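Local coordinates for protein CCMAN5 (PDB 2XSG) that is a bacterial GH92-family mannosidase that probably hydrolyses alpha-mannosidic bonds with the help of a bound calcium ion, at residues G330-V335 with H340-F345. Residues are numbered along the deposited sequence; the frame is centred on the assembly and turned at random.
Sequences GTYRGV and HAAQGF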
loop_
_atom_site.group_PDB
_atom_site.type_symbol
_atom_site.label_atom_id
_atom_site.label_comp_id
_atom_site.label_asym_id
_atom_site.label_seq_id
_atom_site.Cartn_x
_atom_site.Cartn_y
_atom_site.Cartn_z
ATOM N N GLY A 330 3.707 19.861 15.001
ATOM C CA GLY A 330 2.803 20.188 13.897
ATOM C C GLY A 330 3.461 20.757 12.648
ATOM O O GLY A 330 2.825 21.497 11.904
ATOM N N THR A 331 4.727 20.411 12.414
ATOM C CA THR A 331 5.456 20.851 11.226
ATOM C C THR A 331 5.837 19.682 10.306
ATOM O O THR A 331 5.853 18.531 10.725
ATOM C CB THR A 331 6.731 21.653 11.578
ATOM O OG1 THR A 331 7.670 20.813 12.255
ATOM C CG2 THR A 331 6.402 22.863 12.462
ATOM N N TYR A 332 6.157 19.995 9.054
ATOM C CA TYR A 332 6.580 19.002 8.073
ATOM C C TYR A 332 7.653 19.631 7.174
ATOM O O TYR A 332 7.858 20.847 7.204
ATOM C CB TYR A 332 5.359 18.518 7.271
ATOM C CG TYR A 332 4.880 19.460 6.180
ATOM C CD1 TYR A 332 3.960 20.485 6.445
ATOM C CD2 TYR A 332 5.346 19.319 4.869
ATOM C CE1 TYR A 332 3.524 21.359 5.412
ATOM C CE2 TYR A 332 4.908 20.169 3.847
ATOM C CZ TYR A 332 4.006 21.192 4.122
ATOM O OH TYR A 332 3.613 22.028 3.078
ATOM N N ARG A 333 8.367 18.824 6.393
ATOM C CA ARG A 333 9.309 19.403 5.450
ATOM C C ARG A 333 8.764 19.313 4.042
ATOM O O ARG A 333 8.304 18.261 3.609
ATOM C CB ARG A 333 10.702 18.763 5.519
ATOM C CG ARG A 333 11.639 19.344 4.429
ATOM C CD ARG A 333 13.087 18.994 4.626
ATOM N NE ARG A 333 13.204 17.607 5.012
ATOM C CZ ARG A 333 13.340 16.580 4.178
ATOM N NH1 ARG A 333 13.419 16.762 2.863
ATOM N NH2 ARG A 333 13.403 15.369 4.695
ATOM N N GLY A 334 8.820 20.430 3.337
ATOM C CA GLY A 334 8.272 20.525 2.000
ATOM C C GLY A 334 9.316 20.176 0.968
ATOM O O GLY A 334 10.514 20.186 1.265
ATOM N N VAL A 335 8.872 19.868 -0.246
ATOM C CA VAL A 335 9.784 19.617 -1.369
ATOM C C VAL A 335 10.679 20.816 -1.691
ATOM O O VAL A 335 11.660 20.667 -2.411
ATOM C CB VAL A 335 9.027 19.131 -2.646
ATOM C CG1 VAL A 335 8.519 17.719 -2.466
ATOM C CG2 VAL A 335 7.877 20.069 -2.995
ATOM N N HIS A 340 7.486 23.760 7.204
ATOM C CA HIS A 340 6.163 24.405 7.089
ATOM C C HIS A 340 5.213 23.887 8.146
ATOM O O HIS A 340 5.396 22.781 8.658
ATOM C CB HIS A 340 5.539 24.157 5.710
ATOM C CG HIS A 340 6.411 24.580 4.574
ATOM N ND1 HIS A 340 7.097 23.678 3.788
ATOM C CD2 HIS A 340 6.732 25.812 4.108
ATOM C CE1 HIS A 340 7.795 24.337 2.880
ATOM N NE2 HIS A 340 7.601 25.634 3.060
ATOM N N ALA A 341 4.188 24.681 8.453
ATOM C CA ALA A 341 3.146 24.258 9.380
ATOM C C ALA A 341 2.122 23.352 8.679
ATOM O O ALA A 341 1.691 23.626 7.556
ATOM C CB ALA A 341 2.461 25.472 9.999
ATOM N N ALA A 342 1.765 22.252 9.324
ATOM C CA ALA A 342 0.593 21.489 8.900
ATOM C C ALA A 342 -0.496 21.986 9.837
ATOM O O ALA A 342 -0.730 21.393 10.883
ATOM C CB ALA A 342 0.824 20.009 9.065
ATOM N N GLN A 343 -1.113 23.110 9.484
ATOM C CA GLN A 343 -2.038 23.799 10.395
ATOM C C GLN A 343 -3.401 23.114 10.468
ATOM O O GLN A 343 -4.136 23.084 9.477
ATOM C CB GLN A 343 -2.229 25.259 9.965
ATOM C CG GLN A 343 -2.951 26.149 11.016
ATOM C CD GLN A 343 -2.088 26.439 12.219
ATOM O OE1 GLN A 343 -2.555 26.386 13.356
ATOM N NE2 GLN A 343 -0.808 26.729 11.981
ATOM N N GLY A 344 -3.723 22.573 11.640
ATOM C CA GLY A 344 -5.046 21.997 11.895
ATOM C C GLY A 344 -5.310 20.642 11.265
ATOM O O GLY A 344 -6.467 20.212 11.169
ATOM N N PHE A 345 -4.244 19.966 10.840
ATOM C CA PHE A 345 -4.348 18.659 10.183
ATOM C C PHE A 345 -2.993 17.975 10.244
ATOM O O PHE A 345 -1.960 18.626 10.466
ATOM C CB PHE A 345 -4.848 18.795 8.731
ATOM C CG PHE A 345 -3.779 19.116 7.725
ATOM C CD1 PHE A 345 -3.281 20.412 7.602
ATOM C CD2 PHE A 345 -3.308 18.128 6.858
ATOM C CE1 PHE A 345 -2.300 20.715 6.652
ATOM C CE2 PHE A 345 -2.319 18.413 5.902
ATOM C CZ PHE A 345 -1.807 19.714 5.801
#
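His340 pairs with Tyr332 in a small antiparallel beta hairpin of the GH92 catalytic domain, made of strands 331-333 and 339-341. The two residues form a hydrogen-bonded pair. His340 N donates to Tyr332 O at 2.9 Å, and Tyr332 N donates to His340 O, also at 2.9 Å. Both side chains lie on the same face of the sheet. The rings are oblique, with planes at 43°. Between the side chains the closest approach is Tyr332 CE1 to His340 CB, 3.5 Å. Tyr332 CG sits between the backbone N and the carbonyl carbon (chi1 78°), which brings the ring alongside His340 and Ala341. Its OH is hydrogen-bonded to Asp384 of helix 368-387, and its ring also touches Tyr380 there. The ring stacks separately on Tyr347. An alanine in place of Tyr332 would probably leave Asp384 without this partner and open a gap beside His340 CB. An edge of the His340 ring lies against Gly334. Ala341 forms a non-hydrogen-bonded pair with Thr331, and their side chains diverge. Ala341 O lies at the edge of the Tyr332 ring, in its plane, 3.6 Å from CE1. Ala342 begins a type II turn that ends at Phe345. Its methyl packs against Tyr332 CD1, while Ala342 N donates to Gly330 O at 2.9 Å.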